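PDB 2RKK: vacuolar protein sorting-associated protein VTA1 from Saccharomyces cerevisiae, which takes part in the multivesicular body sorting pathway, its N-terminal domain carrying MIT motifs that probably bind partner proteins of that machinery. Local coordinates for residues M94-K105 with S121-I132. Residues are numbered along the deposited sequence; the frame is centred on the assembly and turned at random.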
ATOM      1  N   MET A  94       4.964   5.040  -4.278  1.00 70.87           N
ATOM      2  CA  MET A  94       4.794   4.183  -5.431  1.00 70.64           C
ATOM      3  C   MET A  94       6.086   3.459  -5.766  1.00 70.27           C
ATOM      4  O   MET A  94       6.084   2.268  -6.082  1.00 70.36           O
ATOM      5  CB  MET A  94       4.354   5.007  -6.638  1.00 72.16           C
ATOM      6  CG  MET A  94       3.807   4.158  -7.771  1.00 74.51           C
ATOM      7  SD  MET A  94       2.020   4.008  -7.711  1.00 76.09           S
ATOM      8  CE  MET A  94       1.710   3.704  -5.926  1.00 74.11           C
ATOM      9  N   LEU A  95       7.197   4.182  -5.699  1.00 69.98           N
ATOM     10  CA  LEU A  95       8.502   3.602  -6.021  1.00 69.71           C
ATOM     11  C   LEU A  95       8.928   2.508  -5.052  1.00 70.50           C
ATOM     12  O   LEU A  95       9.446   1.472  -5.469  1.00 70.40           O
ATOM     13  CB  LEU A  95       9.552   4.707  -6.055  1.00 68.19           C
ATOM     14  CG  LEU A  95      10.763   4.452  -6.940  1.00 68.32           C
ATOM     15  CD1 LEU A  95      10.358   3.683  -8.195  1.00 69.14           C
ATOM     16  CD2 LEU A  95      11.385   5.792  -7.319  1.00 68.43           C
ATOM     17  N   ASN A  96       8.720   2.748  -3.760  1.00 71.42           N
ATOM     18  CA  ASN A  96       9.080   1.778  -2.728  1.00 71.34           C
ATOM     19  C   ASN A  96       8.278   0.494  -2.869  1.00 70.44           C
ATOM     20  O   ASN A  96       8.811  -0.605  -2.686  1.00 71.31           O
ATOM     21  CB  ASN A  96       8.863   2.378  -1.339  1.00 74.24           C
ATOM     22  CG  ASN A  96      10.047   3.216  -0.875  1.00 76.12           C
ATOM     23  OD1 ASN A  96      11.122   2.687  -0.589  1.00 77.59           O
ATOM     24  ND2 ASN A  96       9.855   4.530  -0.805  1.00 77.31           N
ATOM     25  N   PHE A  97       6.996   0.628  -3.185  1.00 68.46           N
ATOM     26  CA  PHE A  97       6.164  -0.547  -3.365  1.00 66.64           C
ATOM     27  C   PHE A  97       6.605  -1.333  -4.604  1.00 66.92           C
ATOM     28  O   PHE A  97       6.878  -2.539  -4.519  1.00 67.31           O
ATOM     29  CB  PHE A  97       4.697  -0.166  -3.524  1.00 65.20           C
ATOM     30  CG  PHE A  97       3.834  -1.309  -3.975  1.00 65.06           C
ATOM     31  CD1 PHE A  97       3.191  -2.126  -3.046  1.00 63.76           C
ATOM     32  CD2 PHE A  97       3.715  -1.606  -5.331  1.00 65.12           C
ATOM     33  CE1 PHE A  97       2.446  -3.228  -3.456  1.00 62.27           C
ATOM     34  CE2 PHE A  97       2.976  -2.701  -5.757  1.00 65.66           C
ATOM     35  CZ  PHE A  97       2.337  -3.515  -4.813  1.00 64.94           C
ATOM     36  N   THR A  98       6.654  -0.655  -5.755  1.00 66.01           N
ATOM     37  CA  THR A  98       7.058  -1.294  -7.023  1.00 65.09           C
ATOM     38  C   THR A  98       8.429  -1.954  -6.937  1.00 64.57           C
ATOM     39  O   THR A  98       8.662  -3.025  -7.502  1.00 64.16           O
ATOM     40  CB  THR A  98       7.122  -0.284  -8.196  1.00 64.06           C
ATOM     41  OG1 THR A  98       5.826   0.279  -8.418  1.00 62.10           O
ATOM     42  CG2 THR A  98       7.584  -0.996  -9.490  1.00 64.70           C
ATOM     43  N   MET A  99       9.333  -1.297  -6.228  1.00 64.75           N
ATOM     44  CA  MET A  99      10.684  -1.800  -6.086  1.00 65.19           C
ATOM     45  C   MET A  99      10.692  -3.086  -5.253  1.00 66.45           C
ATOM     46  O   MET A  99      11.334  -4.061  -5.628  1.00 67.22           O
ATOM     47  CB  MET A  99      11.560  -0.707  -5.464  1.00 62.45           C
ATOM     48  CG  MET A  99      13.032  -0.784  -5.822  1.00 65.40           C
ATOM     49  SD  MET A  99      13.385  -0.847  -7.627  1.00 64.19           S
ATOM     50  CE  MET A  99      12.910   0.805  -8.117  1.00 64.85           C
ATOM     51  N   SER A 100       9.954  -3.123  -4.150  1.00 67.71           N
ATOM     52  CA  SER A 100       9.950  -4.333  -3.340  1.00 68.64           C
ATOM     53  C   SER A 100       9.423  -5.513  -4.154  1.00 69.90           C
ATOM     54  O   SER A 100       9.897  -6.648  -4.026  1.00 70.15           O
ATOM     55  CB  SER A 100       9.122  -4.109  -2.076  1.00 68.42           C
ATOM     56  OG  SER A 100       9.742  -3.123  -1.253  1.00 66.63           O
ATOM     57  N   LEU A 101       8.446  -5.240  -5.006  1.00 70.61           N
ATOM     58  CA  LEU A 101       7.890  -6.279  -5.861  1.00 71.35           C
ATOM     59  C   LEU A 101       8.938  -6.702  -6.913  1.00 72.64           C
ATOM     60  O   LEU A 101       9.224  -7.893  -7.089  1.00 72.71           O
ATOM     61  CB  LEU A 101       6.630  -5.751  -6.550  1.00 69.49           C
ATOM     62  CG  LEU A 101       6.185  -6.463  -7.814  1.00 67.59           C
ATOM     63  CD1 LEU A 101       6.012  -7.935  -7.558  1.00 67.28           C
ATOM     64  CD2 LEU A 101       4.918  -5.829  -8.294  1.00 69.30           C
ATOM     65  N   TYR A 102       9.502  -5.710  -7.602  1.00 72.35           N
ATOM     66  CA  TYR A 102      10.516  -5.951  -8.622  1.00 72.06           C
ATOM     67  C   TYR A 102      11.660  -6.824  -8.063  1.00 72.48           C
ATOM     68  O   TYR A 102      11.957  -7.898  -8.589  1.00 71.07           O
ATOM     69  CB  TYR A 102      11.078  -4.612  -9.136  1.00 71.86           C
ATOM     70  CG  TYR A 102      12.187  -4.751 -10.161  1.00 72.21           C
ATOM     71  CD1 TYR A 102      11.924  -5.259 -11.434  1.00 73.06           C
ATOM     72  CD2 TYR A 102      13.502  -4.417  -9.841  1.00 72.06           C
ATOM     73  CE1 TYR A 102      12.939  -5.440 -12.369  1.00 73.98           C
ATOM     74  CE2 TYR A 102      14.532  -4.590 -10.764  1.00 73.78           C
ATOM     75  CZ  TYR A 102      14.241  -5.107 -12.027  1.00 75.57           C
ATOM     76  OH  TYR A 102      15.263  -5.317 -12.933  1.00 76.40           O
ATOM     77  N   ASN A 103      12.292  -6.353  -6.993  1.00 73.62           N
ATOM     78  CA  ASN A 103      13.389  -7.076  -6.369  1.00 75.69           C
ATOM     79  C   ASN A 103      13.057  -8.480  -5.939  1.00 77.62           C
ATOM     80  O   ASN A 103      13.917  -9.366  -5.979  1.00 78.90           O
ATOM     81  CB  ASN A 103      13.924  -6.322  -5.165  1.00 75.24           C
ATOM     82  CG  ASN A 103      14.748  -5.118  -5.567  1.00 76.37           C
ATOM     83  OD1 ASN A 103      15.490  -5.162  -6.556  1.00 77.71           O
ATOM     84  ND2 ASN A 103      14.635  -4.038  -4.803  1.00 76.95           N
ATOM     85  N   GLU A 104      11.825  -8.686  -5.494  1.00 79.64           N
ATOM     86  CA  GLU A 104      11.407 -10.013  -5.076  1.00 81.45           C
ATOM     87  C   GLU A 104      11.338 -10.909  -6.318  1.00 81.22           C
ATOM     88  O   GLU A 104      11.739 -12.074  -6.277  1.00 81.26           O
ATOM     89  CB  GLU A 104      10.046  -9.942  -4.366  1.00 83.45           C
ATOM     90  CG  GLU A 104       9.525 -11.291  -3.873  1.00 88.31           C
ATOM     91  CD  GLU A 104       8.329 -11.795  -4.685  1.00 91.29           C
ATOM     92  OE1 GLU A 104       7.232 -11.187  -4.580  1.00 92.65           O
ATOM     93  OE2 GLU A 104       8.488 -12.793  -5.439  1.00 92.05           O
ATOM     94  N   LYS A 105      10.867 -10.346  -7.431  1.00 80.44           N
ATOM     95  CA  LYS A 105      10.735 -11.095  -8.681  1.00 79.09           C
ATOM     96  C   LYS A 105      12.042 -11.396  -9.403  1.00 79.52           C
ATOM     97  O   LYS A 105      12.095 -12.303 -10.237  1.00 78.51           O
ATOM     98  CB  LYS A 105       9.799 -10.353  -9.629  1.00 77.58           C
ATOM     99  CG  LYS A 105       8.414 -10.188  -9.075  1.00 76.57           C
ATOM    100  CD  LYS A 105       7.785 -11.543  -8.853  1.00 76.60           C
ATOM    101  CE  LYS A 105       6.472 -11.427  -8.117  1.00 76.47           C
ATOM    102  NZ  LYS A 105       5.933 -12.771  -7.808  1.00 76.24           N
ATOM    103  N   SER A 121       3.563 -11.103 -13.342  1.00 74.12           N
ATOM    104  CA  SER A 121       4.298 -10.309 -12.361  1.00 72.95           C
ATOM    105  C   SER A 121       5.277  -9.327 -13.038  1.00 71.58           C
ATOM    106  O   SER A 121       5.356  -8.160 -12.652  1.00 70.24           O
ATOM    107  CB  SER A 121       5.094 -11.222 -11.402  1.00 73.78           C
ATOM    108  OG  SER A 121       4.285 -11.781 -10.391  1.00 73.92           O
ATOM    109  N   LEU A 122       6.025  -9.801 -14.035  1.00 70.13           N
ATOM    110  CA  LEU A 122       6.991  -8.949 -14.726  1.00 68.60           C
ATOM    111  C   LEU A 122       6.330  -7.845 -15.556  1.00 68.17           C
ATOM    112  O   LEU A 122       6.887  -6.757 -15.711  1.00 67.67           O
ATOM    113  CB  LEU A 122       7.942  -9.790 -15.603  1.00 67.21           C
ATOM    114  CG  LEU A 122       8.916 -10.720 -14.847  1.00 65.86           C
ATOM    115  CD1 LEU A 122       9.765 -11.534 -15.814  1.00 65.67           C
ATOM    116  CD2 LEU A 122       9.797  -9.895 -13.935  1.00 64.52           C
ATOM    117  N   TRP A 123       5.144  -8.111 -16.091  1.00 68.25           N
ATOM    118  CA  TRP A 123       4.450  -7.087 -16.858  1.00 68.26           C
ATOM    119  C   TRP A 123       3.910  -6.043 -15.903  1.00 66.88           C
ATOM    120  O   TRP A 123       3.860  -4.861 -16.226  1.00 66.30           O
ATOM    121  CB  TRP A 123       3.312  -7.697 -17.662  1.00 69.31           C
ATOM    122  CG  TRP A 123       3.764  -8.055 -19.009  1.00 72.29           C
ATOM    123  CD1 TRP A 123       4.033  -9.311 -19.493  1.00 73.03           C
ATOM    124  CD2 TRP A 123       4.047  -7.144 -20.065  1.00 73.63           C
ATOM    125  NE1 TRP A 123       4.466  -9.230 -20.795  1.00 72.11           N
ATOM    126  CE2 TRP A 123       4.484  -7.910 -21.174  1.00 73.23           C
ATOM    127  CE3 TRP A 123       3.976  -5.746 -20.188  1.00 74.23           C
ATOM    128  CZ2 TRP A 123       4.845  -7.330 -22.390  1.00 73.25           C
ATOM    129  CZ3 TRP A 123       4.336  -5.165 -21.400  1.00 74.27           C
ATOM    130  CH2 TRP A 123       4.765  -5.960 -22.488  1.00 73.63           C
ATOM    131  N   CYS A 124       3.510  -6.490 -14.719  1.00 65.24           N
ATOM    132  CA  CYS A 124       2.989  -5.585 -13.714  1.00 63.84           C
ATOM    133  C   CYS A 124       4.090  -4.587 -13.325  1.00 63.09           C
ATOM    134  O   CYS A 124       3.831  -3.388 -13.170  1.00 61.22           O
ATOM    135  CB  CYS A 124       2.524  -6.390 -12.499  1.00 63.54           C
ATOM    136  SG  CYS A 124       1.805  -5.432 -11.170  1.00 66.28           S
ATOM    137  N   CYS A 125       5.312  -5.101 -13.181  1.00 63.04           N
ATOM    138  CA  CYS A 125       6.500  -4.316 -12.837  1.00 62.57           C
ATOM    139  C   CYS A 125       6.774  -3.291 -13.936  1.00 62.32           C
ATOM    140  O   CYS A 125       7.061  -2.121 -13.665  1.00 63.77           O
ATOM    141  CB  CYS A 125       7.711  -5.240 -12.693  1.00 63.63           C
ATOM    142  SG  CYS A 125       7.727  -6.216 -11.165  1.00 68.41           S
ATOM    143  N   ILE A 126       6.693  -3.748 -15.180  1.00 60.17           N
ATOM    144  CA  ILE A 126       6.893  -2.882 -16.323  1.00 58.88           C
ATOM    145  C   ILE A 126       5.835  -1.753 -16.292  1.00 59.45           C
ATOM    146  O   ILE A 126       6.170  -0.593 -16.503  1.00 60.11           O
ATOM    147  CB  ILE A 126       6.822  -3.717 -17.655  1.00 58.24           C
ATOM    148  CG1 ILE A 126       8.045  -4.640 -17.719  1.00 56.62           C
ATOM    149  CG2 ILE A 126       6.793  -2.811 -18.887  1.00 53.44           C
ATOM    150  CD1 ILE A 126       8.075  -5.587 -18.908  1.00 59.97           C
ATOM    151  N   ASP A 127       4.575  -2.077 -15.998  1.00 58.58           N
ATOM    152  CA  ASP A 127       3.539  -1.048 -15.940  1.00 57.91           C
ATOM    153  C   ASP A 127       3.691  -0.112 -14.735  1.00 56.81           C
ATOM    154  O   ASP A 127       3.423   1.084 -14.836  1.00 56.47           O
ATOM    155  CB  ASP A 127       2.137  -1.671 -15.924  1.00 59.68           C
ATOM    156  CG  ASP A 127       1.779  -2.389 -17.238  1.00 59.74           C
ATOM    157  OD1 ASP A 127       2.113  -1.874 -18.326  1.00 58.12           O
ATOM    158  OD2 ASP A 127       1.148  -3.464 -17.174  1.00 61.62           O
ATOM    159  N   LEU A 128       4.094  -0.648 -13.588  1.00 55.13           N
ATOM    160  CA  LEU A 128       4.291   0.184 -12.404  1.00 55.06           C
ATOM    161  C   LEU A 128       5.423   1.156 -12.707  1.00 56.73           C
ATOM    162  O   LEU A 128       5.282   2.367 -12.533  1.00 57.16           O
ATOM    163  CB  LEU A 128       4.662  -0.666 -11.180  1.00 54.53           C
ATOM    164  CG  LEU A 128       3.547  -1.576 -10.680  1.00 53.82           C
ATOM    165  CD1 LEU A 128       4.105  -2.543  -9.647  1.00 53.79           C
ATOM    166  CD2 LEU A 128       2.429  -0.733 -10.085  1.00 51.97           C
ATOM    167  N   PHE A 129       6.556   0.616 -13.148  1.00 56.96           N
ATOM    168  CA  PHE A 129       7.689   1.461 -13.495  1.00 57.20           C
ATOM    169  C   PHE A 129       7.277   2.526 -14.519  1.00 56.96           C
ATOM    170  O   PHE A 129       7.552   3.711 -14.338  1.00 56.74           O
ATOM    171  CB  PHE A 129       8.851   0.617 -14.040  1.00 58.06           C
ATOM    172  CG  PHE A 129       9.638  -0.091 -12.965  1.00 60.37           C
ATOM    173  CD1 PHE A 129       9.946  -1.447 -13.074  1.00 60.40           C
ATOM    174  CD2 PHE A 129      10.061   0.600 -11.826  1.00 61.24           C
ATOM    175  CE1 PHE A 129      10.662  -2.101 -12.056  1.00 61.38           C
ATOM    176  CE2 PHE A 129      10.776  -0.043 -10.808  1.00 60.91           C
ATOM    177  CZ  PHE A 129      11.077  -1.397 -10.923  1.00 61.58           C
ATOM    178  N   SER A 130       6.597   2.101 -15.581  1.00 55.73           N
ATOM    179  CA  SER A 130       6.141   3.017 -16.627  1.00 54.93           C
ATOM    180  C   SER A 130       5.242   4.112 -16.079  1.00 55.00           C
ATOM    181  O   SER A 130       5.302   5.273 -16.509  1.00 55.08           O
ATOM    182  CB  SER A 130       5.377   2.256 -17.697  1.00 52.88           C
ATOM    183  OG  SER A 130       6.205   1.285 -18.292  1.00 56.81           O
ATOM    184  N   CYS A 131       4.391   3.717 -15.142  1.00 55.08           N
ATOM    185  CA  CYS A 131       3.462   4.625 -14.506  1.00 55.58           C
ATOM    186  C   CYS A 131       4.267   5.692 -13.782  1.00 56.29           C
ATOM    187  O   CYS A 131       4.083   6.881 -14.028  1.00 55.51           O
ATOM    188  CB  CYS A 131       2.575   3.836 -13.537  1.00 57.19           C
ATOM    189  SG  CYS A 131       1.622   4.823 -12.381  1.00 59.09           S
ATOM    190  N   ILE A 132       5.179   5.262 -12.912  1.00 56.55           N
ATOM    191  CA  ILE A 132       6.027   6.186 -12.165  1.00 57.57           C
ATOM    192  C   ILE A 132       6.762   7.189 -13.079  1.00 60.76           C
ATOM    193  O   ILE A 132       6.786   8.385 -12.799  1.00 62.93           O
ATOM    194  CB  ILE A 132       7.049   5.402 -11.308  1.00 55.46           C
ATOM    195  CG1 ILE A 132       6.302   4.622 -10.228  1.00 52.47           C
ATOM    196  CG2 ILE A 132       8.070   6.364 -10.704  1.00 52.96           C
ATOM    197  CD1 ILE A 132       7.023   3.391  -9.729  1.00 49.29           C
TER
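With CG anti to its carbonyl carbon (chi1 -78°), F129 carries its ring across to helix 94-105, while the anti setting of CG to the backbone N in Y102 turns the tyrosine ring to receive it. The two form an edge-to-face pair, the edge of F129 directed at the face of Y102, with centroids 5.1 Å apart and planes at 76°. One face of F129 carries the methyl of T98 in a CH-pi contact, CG2 lying 3.7 Å from the ring centroid, and M99 brings SD and CE to the ring edge, a Met-aromatic contact. T98 is a knob in the hole formed by C125, L128, F129 and I132. Threonine suits this place: it is compact enough to sit among these four while offering a methyl to the ring, and its hydroxyl is satisfied within its own helix, OG1 donating to M94 O at 3.1 Å. An alanine at F129 is likely to leave the T98 methyl and the Y102 face without their aromatic partner and open a gap between the helices. Leucine, isoleucine and methionine, with branched or bendable apolar chains, pack alongside: L101 CD2 meets L128 CD1 at 3.6 Å, and I132 packs against M94 and L95. The two buried segments run roughly antiparallel, at 149°, and join helices 87-110 and 116-135; helix 142-163 touches M99 and F129, helix 22-36 touches M94 and F97, helix 2-18 packs on C124, and a second subunit packs against F97 and L101.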